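Local coordinates for MoaD/ThiS family protein (Mycobacterium tuberculosis, PDB 6JBZ), which probably serves as the small, ubiquitin-like sulfur-carrier subunit of molybdopterin synthase in molybdenum cofactor biosynthesis, at residues B[22-27]-B[52-57]; B[10-15]-B[29-34]; B[63-68]-B[79-84]; B[38-43]-B[73-78]. One frame throughout, in Å; residues are numbered along the deposited sequence.

How the contacts relate
The four contacts trace a small beta-grasp domain, the ubiquitin-like fold of the MoaD family. Contacts 2 and 3 share one sheet. Their centres are about 11 Å apart, and backbone bonds between Thr14 and both Asp81 and Ile83 probably join them. Contact 4 anchors the start of helix 40-50 to a loop. Leu43 packs on Val32 and Leu34 of contact 2, Leu77 on Leu34, and both on Ile83 of contact 3. Contact 1 pairs two helices across the chain's centre from contacts 3 and 4, with centres about 18 and 20 Å away. Contacts 1 and 3 both reach another protein. Strand 82-86 leads to the C-terminal tail, which carries the sulfur in MoaD relatives.

Contact 1. Residues B[22-27]-B[52-57]; sequences RAAAGA and VRLATV
Ala24 sets its methyl against helix 52-58 and meets Arg53, Leu54 and Val57. The nearest backbone atom is Leu54 CA, 3.8 Å from Ala24 CB. With so short a side chain on one side, the two helices come close: the CA atoms of Ala24 and Leu54 are 5.0 Å apart.

Leu54 flanks this methyl with its own side chain. Its CB lies 4.0 Å from Ala24 CB. The leucine CG is turned anti to the backbone N (chi1 170°), and chi2 of 72° sends CD1 over to the next residue. There Leu54 CD1 is 4.2 Å from Ala25 CB and also lies close to the Ala25 backbone N.

Arg53 comes in by its aliphatic part. Its CG is 3.8 Å from Ala24 CB. The chain then bends at chi2 (70°) instead of running straight out. The bend lays the guanidinium against Val57 of the same helix, whose CG2 stands 3.5 Å above the guanidinium plane, over its centre. The same Val57 CG2 is 4.3 Å from Ala24 CB, so one methyl serves both partners. Val57 also packs on Ala20 and Ala21 of helix 19-25. Tyr17 covers Ala25 from the strand before that helix.

No hydrogen bond links the two segments. The interface is mainly apolar, centred on the Ala24 methyl. The charged end of Arg53 is left to work outward: its NH2 donates to a backbone atom of a neighbouring chain of another protein. One residue thus gives its stem to the helix pair and its guanidinium to the assembly.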
# COMPACT_ATOMS: atom_id res chain seq x y z
N ARG B 22 10.75 -32.83 3.57
CA ARG B 22 10.24 -33.87 2.68
C ARG B 22 11.21 -34.14 1.53
O ARG B 22 11.46 -35.30 1.18
CB ARG B 22 8.88 -33.47 2.13
CG ARG B 22 8.35 -34.47 1.11
CD ARG B 22 6.95 -34.12 0.67
NE ARG B 22 6.50 -35.09 -0.31
CZ ARG B 22 5.23 -35.44 -0.50
NH1 ARG B 22 4.28 -34.89 0.24
NH2 ARG B 22 4.92 -36.35 -1.42
N ALA B 23 11.75 -33.08 0.95
CA ALA B 23 12.76 -33.22 -0.09
C ALA B 23 13.97 -34.02 0.42
O ALA B 23 14.42 -34.95 -0.25
CB ALA B 23 13.20 -31.84 -0.61
N ALA B 24 14.47 -33.69 1.61
CA ALA B 24 15.71 -34.29 2.10
C ALA B 24 15.46 -35.71 2.60
O ALA B 24 16.36 -36.54 2.57
CB ALA B 24 16.34 -33.44 3.19
N ALA B 25 14.24 -35.99 3.06
CA ALA B 25 13.89 -37.33 3.54
C ALA B 25 13.60 -38.30 2.40
O ALA B 25 13.63 -39.51 2.59
CB ALA B 25 12.69 -37.29 4.48
N GLY B 26 13.26 -37.76 1.24
CA GLY B 26 12.90 -38.60 0.11
C GLY B 26 11.48 -39.13 0.16
O GLY B 26 11.14 -40.01 -0.62
N ALA B 27 10.65 -38.61 1.06
CA ALA B 27 9.28 -39.11 1.18
C ALA B 27 8.41 -38.18 2.02
O ALA B 27 8.92 -37.45 2.86
CB ALA B 27 9.27 -40.52 1.78
N VAL B 52 22.76 -36.85 6.60
CA VAL B 52 23.39 -35.58 6.90
C VAL B 52 22.65 -34.34 6.42
O VAL B 52 22.59 -33.39 7.14
CB VAL B 52 24.79 -35.56 6.30
CG1 VAL B 52 25.50 -34.27 6.57
CG2 VAL B 52 25.60 -36.68 6.86
N ARG B 53 22.13 -34.34 5.21
CA ARG B 53 21.34 -33.24 4.70
C ARG B 53 20.05 -33.04 5.43
O ARG B 53 19.67 -31.94 5.70
CB ARG B 53 21.09 -33.40 3.21
CG ARG B 53 19.95 -32.60 2.62
CD ARG B 53 20.23 -31.11 2.58
NE ARG B 53 19.15 -30.31 2.04
CZ ARG B 53 18.91 -29.05 2.36
NH1 ARG B 53 19.69 -28.43 3.23
NH2 ARG B 53 17.90 -28.40 1.81
N LEU B 54 19.37 -34.11 5.75
CA LEU B 54 18.12 -34.03 6.44
C LEU B 54 18.27 -33.46 7.83
O LEU B 54 17.42 -32.78 8.30
CB LEU B 54 17.42 -35.37 6.47
CG LEU B 54 16.22 -35.48 7.36
CD1 LEU B 54 15.03 -34.73 6.84
CD2 LEU B 54 15.85 -36.89 7.64
N ALA B 55 19.36 -33.81 8.48
CA ALA B 55 19.68 -33.31 9.77
C ALA B 55 19.84 -31.81 9.77
O ALA B 55 19.35 -31.15 10.64
CB ALA B 55 20.97 -33.93 10.21
N THR B 56 20.49 -31.27 8.77
CA THR B 56 20.67 -29.85 8.63
C THR B 56 19.36 -29.13 8.47
O THR B 56 19.13 -28.13 9.09
CB THR B 56 21.52 -29.56 7.42
OG1 THR B 56 22.75 -30.23 7.54
CG2 THR B 56 21.79 -28.14 7.33
N VAL B 57 18.50 -29.65 7.64
CA VAL B 57 17.13 -29.16 7.62
C VAL B 57 16.42 -29.34 8.96
O VAL B 57 15.94 -28.37 9.53
CB VAL B 57 16.30 -29.87 6.56
CG1 VAL B 57 14.88 -29.38 6.60
CG2 VAL B 57 16.91 -29.68 5.19

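Contact 2. Residues B[10-15]-B[29-34]; sequences GIQVTV and SEKVTL
The amide of Gln12 meets Lys31 with its NE2 end. NE2 lies 3.4 Å from Lys31 CB and also touches CG and CD, so the lysine methylenes run past the amide nitrogen. Gln12 has CG anti to its own N (chi1 -150°) and an extended chain, which carries the amide across to the neighbouring strand. The other flat group, the carboxylate of Glu30, turns to partners elsewhere: a salt bridge to Arg50 and a hydrogen bond from Tyr17.

The contact is the antiparallel pair of strands 11-17 and 29-34 in the beta-grasp fold, connected through helix 19-25. Strand 29-34 is at the edge of the chain's sheet. Ile11 with Leu34, Val13 with Val32 and Val15 with Glu30 are hydrogen-bonded pairs, each closed by two backbone bonds. Val32 N to Val13 O is 2.7 Å, with an N-H...O angle of 168°. Gln12 with Thr33 and Thr14 with Lys31 are the non-hydrogen-bonded pairs. Their side chains share one face, where Thr14 and Lys31 run alongside each other.

The other face is apolar in its middle and packs against helix 40-50. Leu43 of that helix touches Val13, Val32 and Leu34. Val15 CG2 meets Val32 CG2 at 3.8 Å. Next along, Val13 and Leu34 meet nearly perpendicular, with Val13 CG2 3.6 Å from Leu34 CD1.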
# COMPACT_ATOMS: atom_id res chain seq x y z
N GLY B 10 8.03 -51.84 21.64
CA GLY B 10 8.07 -50.83 20.63
C GLY B 10 6.76 -50.24 20.21
O GLY B 10 5.73 -50.85 20.29
N ILE B 11 6.85 -49.02 19.72
CA ILE B 11 5.72 -48.34 19.20
C ILE B 11 6.06 -47.81 17.84
O ILE B 11 7.19 -47.61 17.51
CB ILE B 11 5.29 -47.20 20.09
CG1 ILE B 11 6.43 -46.25 20.32
CG2 ILE B 11 4.82 -47.73 21.40
CD1 ILE B 11 5.97 -44.86 20.64
N GLN B 12 5.04 -47.59 17.06
CA GLN B 12 5.18 -47.12 15.72
C GLN B 12 4.56 -45.75 15.67
O GLN B 12 3.54 -45.53 16.24
CB GLN B 12 4.45 -48.05 14.81
CG GLN B 12 5.02 -48.15 13.43
CD GLN B 12 4.30 -49.17 12.62
OE1 GLN B 12 3.85 -50.16 13.15
NE2 GLN B 12 4.19 -48.94 11.34
N VAL B 13 5.23 -44.82 15.04
CA VAL B 13 4.69 -43.50 14.85
C VAL B 13 4.81 -43.10 13.40
O VAL B 13 5.60 -43.62 12.69
CB VAL B 13 5.38 -42.44 15.72
CG1 VAL B 13 5.18 -42.71 17.18
CG2 VAL B 13 6.82 -42.29 15.36
N THR B 14 3.98 -42.17 12.98
CA THR B 14 4.08 -41.63 11.66
C THR B 14 4.71 -40.27 11.69
O THR B 14 4.24 -39.41 12.34
CB THR B 14 2.71 -41.47 11.03
OG1 THR B 14 2.06 -42.73 10.99
CG2 THR B 14 2.85 -40.99 9.65
N VAL B 15 5.82 -40.12 10.98
CA VAL B 15 6.39 -38.82 10.67
C VAL B 15 5.83 -38.33 9.34
O VAL B 15 5.94 -39.02 8.34
CB VAL B 15 7.94 -38.86 10.57
CG1 VAL B 15 8.50 -37.50 10.14
CG2 VAL B 15 8.56 -39.30 11.88
N SER B 29 5.99 -39.16 4.08
CA SER B 29 5.81 -39.72 5.41
C SER B 29 6.59 -41.02 5.59
O SER B 29 6.99 -41.65 4.61
CB SER B 29 4.33 -39.96 5.72
OG SER B 29 3.89 -41.15 5.11
N GLU B 30 6.77 -41.39 6.86
CA GLU B 30 7.54 -42.57 7.25
C GLU B 30 6.93 -43.12 8.52
O GLU B 30 6.64 -42.36 9.44
CB GLU B 30 9.01 -42.18 7.46
CG GLU B 30 10.01 -43.31 7.64
CD GLU B 30 11.46 -42.79 7.71
OE1 GLU B 30 11.66 -41.55 7.80
OE2 GLU B 30 12.40 -43.59 7.65
N LYS B 31 6.69 -44.43 8.58
CA LYS B 31 6.35 -45.07 9.85
C LYS B 31 7.64 -45.44 10.56
O LYS B 31 8.47 -46.15 10.02
CB LYS B 31 5.47 -46.29 9.64
CG LYS B 31 3.99 -45.97 9.56
CD LYS B 31 3.26 -47.00 8.72
CE LYS B 31 1.76 -46.76 8.70
NZ LYS B 31 1.06 -47.76 7.84
N VAL B 32 7.82 -44.95 11.78
CA VAL B 32 9.06 -45.18 12.51
C VAL B 32 8.79 -46.00 13.78
O VAL B 32 7.87 -45.69 14.53
CB VAL B 32 9.74 -43.84 12.90
CG1 VAL B 32 11.13 -44.07 13.50
CG2 VAL B 32 9.80 -42.92 11.69
N THR B 33 9.58 -47.04 14.01
CA THR B 33 9.44 -47.85 15.23
C THR B 33 10.42 -47.41 16.33
O THR B 33 11.62 -47.32 16.11
CB THR B 33 9.64 -49.34 14.95
OG1 THR B 33 8.57 -49.82 14.13
CG2 THR B 33 9.66 -50.13 16.26
N LEU B 34 9.90 -47.15 17.51
CA LEU B 34 10.74 -46.79 18.64
C LEU B 34 10.38 -47.60 19.89
O LEU B 34 9.35 -48.27 19.94
CB LEU B 34 10.63 -45.30 18.94
CG LEU B 34 10.70 -44.30 17.79
CD1 LEU B 34 9.33 -43.74 17.55
CD2 LEU B 34 11.67 -43.18 18.11

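Contact 3. Residues B[63-68]-B[79-84]; sequences YLRDGI and AGDTID
Asp81 opens the contact with a salt bridge to Arg65, just before two antiparallel strands of the beta-grasp sheet pair up. The Arg65 chain is extended from CG to NE and holds the carboxylate side-on. Two of its nitrogens go to one oxygen: NE is 2.8 Å and NH2 3.2 Å from Asp81 OD2. This oxygen lies in the guanidinium plane, but the guanidinium and carboxylate planes are 66° apart. Asp81 OD2 takes the NH2 bond on its syn lone pair, while NE meets it from above the carboxylate plane. Asp81 OD2 also accepts from Ser78 N, which adds a third grip.

Thr82 is clamped by Asp66 through two bonds. Asp66 N donates to Thr82 O, and Thr82 N donates to Asp66 OD1, 2.9 Å away. Asp66 lies in the type I' turn from Arg65 to Ile68.

Ile83 faces Arg65 in a non-hydrogen-bonded pair. Its CD1 meets Arg65 CB at 3.8 Å, and the side chain also packs on Leu43 and Leu77.

Asp84 pairs with Leu64 through two backbone bonds. Its carboxylate turns to Arg16 and to a polar side chain of another protein's chain. Its CB rests 3.7 Å from Leu64 CB.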
# COMPACT_ATOMS: atom_id res chain seq x y z
N TYR B 63 7.99 -28.67 15.19
CA TYR B 63 7.32 -29.96 15.09
C TYR B 63 5.93 -29.89 15.66
O TYR B 63 5.69 -29.19 16.63
CB TYR B 63 8.13 -31.03 15.82
CG TYR B 63 9.55 -31.12 15.34
CD1 TYR B 63 9.90 -31.93 14.27
CD2 TYR B 63 10.55 -30.38 15.94
CE1 TYR B 63 11.20 -32.01 13.82
CE2 TYR B 63 11.85 -30.45 15.50
CZ TYR B 63 12.17 -31.26 14.44
OH TYR B 63 13.47 -31.33 14.00
N LEU B 64 5.00 -30.60 15.05
CA LEU B 64 3.69 -30.77 15.65
C LEU B 64 3.51 -32.21 16.11
O LEU B 64 4.15 -33.13 15.60
CB LEU B 64 2.58 -30.40 14.67
CG LEU B 64 2.57 -29.03 14.02
CD1 LEU B 64 1.35 -28.94 13.11
CD2 LEU B 64 2.57 -27.93 15.07
N ARG B 65 2.63 -32.41 17.08
CA ARG B 65 2.27 -33.75 17.48
C ARG B 65 0.77 -33.86 17.58
O ARG B 65 0.16 -33.24 18.45
CB ARG B 65 2.92 -34.09 18.81
CG ARG B 65 2.39 -35.34 19.43
CD ARG B 65 3.03 -35.51 20.77
NE ARG B 65 2.65 -36.76 21.40
CZ ARG B 65 2.22 -36.84 22.65
NH1 ARG B 65 2.13 -35.73 23.38
NH2 ARG B 65 1.89 -38.02 23.17
N ASP B 66 0.17 -34.62 16.67
CA ASP B 66 -1.28 -34.65 16.55
C ASP B 66 -1.86 -33.23 16.51
O ASP B 66 -2.92 -32.94 17.08
CB ASP B 66 -1.89 -35.46 17.70
CG ASP B 66 -1.61 -36.93 17.57
OD1 ASP B 66 -0.88 -37.30 16.62
OD2 ASP B 66 -2.10 -37.71 18.40
N GLY B 67 -1.13 -32.34 15.84
CA GLY B 67 -1.64 -31.02 15.57
C GLY B 67 -1.02 -29.94 16.42
O GLY B 67 -1.00 -28.78 16.01
N ILE B 68 -0.50 -30.31 17.59
CA ILE B 68 -0.07 -29.30 18.55
C ILE B 68 1.42 -29.08 18.52
O ILE B 68 2.19 -30.03 18.46
CB ILE B 68 -0.49 -29.70 19.97
CG1 ILE B 68 -1.99 -29.97 20.02
CG2 ILE B 68 -0.10 -28.61 20.98
CD1 ILE B 68 -2.42 -30.57 21.32
N ALA B 79 1.96 -44.79 20.79
CA ALA B 79 1.64 -45.48 19.57
C ALA B 79 0.55 -44.74 18.80
O ALA B 79 -0.41 -44.25 19.40
CB ALA B 79 1.22 -46.90 19.86
N GLY B 80 0.72 -44.64 17.48
CA GLY B 80 -0.25 -44.02 16.62
C GLY B 80 -0.05 -42.52 16.46
O GLY B 80 -0.69 -41.90 15.61
N ASP B 81 0.81 -41.94 17.29
CA ASP B 81 1.12 -40.51 17.17
C ASP B 81 1.54 -40.11 15.75
O ASP B 81 2.10 -40.92 15.00
CB ASP B 81 2.23 -40.11 18.13
CG ASP B 81 1.72 -39.77 19.50
OD1 ASP B 81 0.52 -39.95 19.76
OD2 ASP B 81 2.54 -39.32 20.34
N THR B 82 1.24 -38.87 15.39
CA THR B 82 1.73 -38.32 14.14
C THR B 82 2.57 -37.10 14.42
O THR B 82 2.14 -36.18 15.13
CB THR B 82 0.60 -37.94 13.19
OG1 THR B 82 -0.21 -39.09 12.95
CG2 THR B 82 1.18 -37.43 11.87
N ILE B 83 3.78 -37.10 13.87
CA ILE B 83 4.70 -36.00 14.08
C ILE B 83 4.91 -35.24 12.78
O ILE B 83 5.51 -35.76 11.84
CB ILE B 83 6.04 -36.50 14.63
CG1 ILE B 83 5.80 -37.38 15.85
CG2 ILE B 83 6.94 -35.35 14.99
CD1 ILE B 83 5.19 -36.60 17.00
N ASP B 84 4.40 -34.01 12.72
CA ASP B 84 4.61 -33.14 11.58
C ASP B 84 5.95 -32.42 11.67
O ASP B 84 6.30 -31.88 12.72
CB ASP B 84 3.47 -32.12 11.48
CG ASP B 84 2.22 -32.70 10.89
OD1 ASP B 84 2.18 -33.93 10.64
OD2 ASP B 84 1.26 -31.93 10.68

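Contact 4. Residues B[38-43]-B[73-78]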
# COMPACT_ATOMS: atom_id res chain seq x y z
N ALA B 38 9.65 -43.60 24.02
CA ALA B 38 10.62 -42.84 23.25
C ALA B 38 10.21 -41.36 23.18
O ALA B 38 9.03 -41.04 23.08
CB ALA B 38 10.76 -43.43 21.85
N THR B 39 11.17 -40.46 23.28
CA THR B 39 10.85 -39.05 23.24
C THR B 39 10.87 -38.50 21.81
O THR B 39 11.43 -39.12 20.89
CB THR B 39 11.81 -38.22 24.11
OG1 THR B 39 13.15 -38.37 23.64
CG2 THR B 39 11.72 -38.66 25.55
N VAL B 40 10.26 -37.34 21.63
CA VAL B 40 10.35 -36.62 20.37
C VAL B 40 11.83 -36.37 20.05
O VAL B 40 12.24 -36.42 18.89
CB VAL B 40 9.55 -35.29 20.43
CG1 VAL B 40 10.00 -34.35 19.33
CG2 VAL B 40 8.08 -35.57 20.29
N ALA B 41 12.62 -36.14 21.09
CA ALA B 41 14.06 -35.96 20.91
C ALA B 41 14.75 -37.22 20.35
O ALA B 41 15.61 -37.13 19.47
CB ALA B 41 14.69 -35.54 22.21
N GLU B 42 14.39 -38.38 20.88
CA GLU B 42 14.99 -39.62 20.42
C GLU B 42 14.61 -39.91 18.98
O GLU B 42 15.41 -40.47 18.23
CB GLU B 42 14.59 -40.79 21.30
CG GLU B 42 15.16 -40.79 22.70
CD GLU B 42 14.57 -41.91 23.53
OE1 GLU B 42 14.54 -43.06 23.04
OE2 GLU B 42 14.12 -41.65 24.66
N LEU B 43 13.38 -39.54 18.61
CA LEU B 43 12.88 -39.70 17.24
C LEU B 43 13.65 -38.83 16.25
O LEU B 43 14.17 -39.32 15.23
CB LEU B 43 11.38 -39.36 17.18
CG LEU B 43 10.69 -39.33 15.81
CD1 LEU B 43 10.66 -40.74 15.17
CD2 LEU B 43 9.29 -38.74 15.89
N ASP B 73 10.86 -31.15 23.68
CA ASP B 73 11.16 -32.38 22.94
C ASP B 73 11.47 -33.56 23.87
O ASP B 73 11.89 -34.62 23.42
CB ASP B 73 12.32 -32.15 21.94
CG ASP B 73 13.64 -31.80 22.62
OD1 ASP B 73 13.71 -31.83 23.87
OD2 ASP B 73 14.61 -31.51 21.90
N ALA B 74 11.27 -33.36 25.16
CA ALA B 74 11.50 -34.43 26.13
C ALA B 74 10.20 -35.17 26.38
O ALA B 74 10.18 -36.15 27.12
CB ALA B 74 12.08 -33.88 27.42
N VAL B 75 9.13 -34.69 25.77
CA VAL B 75 7.82 -35.32 25.93
C VAL B 75 7.85 -36.68 25.24
O VAL B 75 8.50 -36.85 24.20
CB VAL B 75 6.68 -34.43 25.36
CG1 VAL B 75 6.86 -34.18 23.87
CG2 VAL B 75 5.32 -35.07 25.65
N ALA B 76 7.17 -37.65 25.85
CA ALA B 76 7.14 -39.02 25.35
C ALA B 76 6.08 -39.21 24.29
O ALA B 76 5.05 -38.56 24.31
CB ALA B 76 6.89 -39.99 26.50
N LEU B 77 6.34 -40.13 23.36
CA LEU B 77 5.39 -40.44 22.30
C LEU B 77 4.49 -41.61 22.67
O LEU B 77 4.84 -42.42 23.53
CB LEU B 77 6.14 -40.75 21.00
CG LEU B 77 7.09 -39.70 20.44
CD1 LEU B 77 7.91 -40.30 19.34
CD2 LEU B 77 6.29 -38.53 19.92
N SER B 78 3.35 -41.70 22.00
CA SER B 78 2.47 -42.85 22.14
C SER B 78 2.28 -43.50 20.79
O SER B 78 2.41 -42.84 19.76
CB SER B 78 1.11 -42.44 22.70
OG SER B 78 1.25 -41.36 23.60
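Val40 and Leu77 make the closest apolar meeting, with Val40 CG2 3.5 Å from Leu77 CD2. The two side chains are set roughly square to each other. Val75 CG1 joins the same valine methyl at 4.0 Å. Leu43, one turn further on, sets CD2 against Leu77 CD1.

Three backbone bonds hold these groups in place. Leu77 N donates to Ala38 O at 2.9 Å. Val40 N reaches Val75 O at 3.2 Å, almost straight on to the oxygen. Ala41 N donates to Asp73 O at 2.9 Å. The last two occupy N-H groups in the first turn of helix 40-50.

Thr39 is the N-cap. A chi1 of 60° turns its OG1 toward the first turn of the helix, where it accepts from Glu42 N at 3.0 Å. Glu42 OE2 returns a weak bond from Thr39 N, completing a capping box, and also forms a salt bridge with Arg35. Further out, Leu77 packs on Ile11 of strand 11-17.

The helix start is therefore served twice: by its own capping box and by carbonyls of loop 73-78. The loop's Asp73 and Val75 carbonyls gain helix N-H donors, and Leu77 gains a buried place between the helix and the sheet.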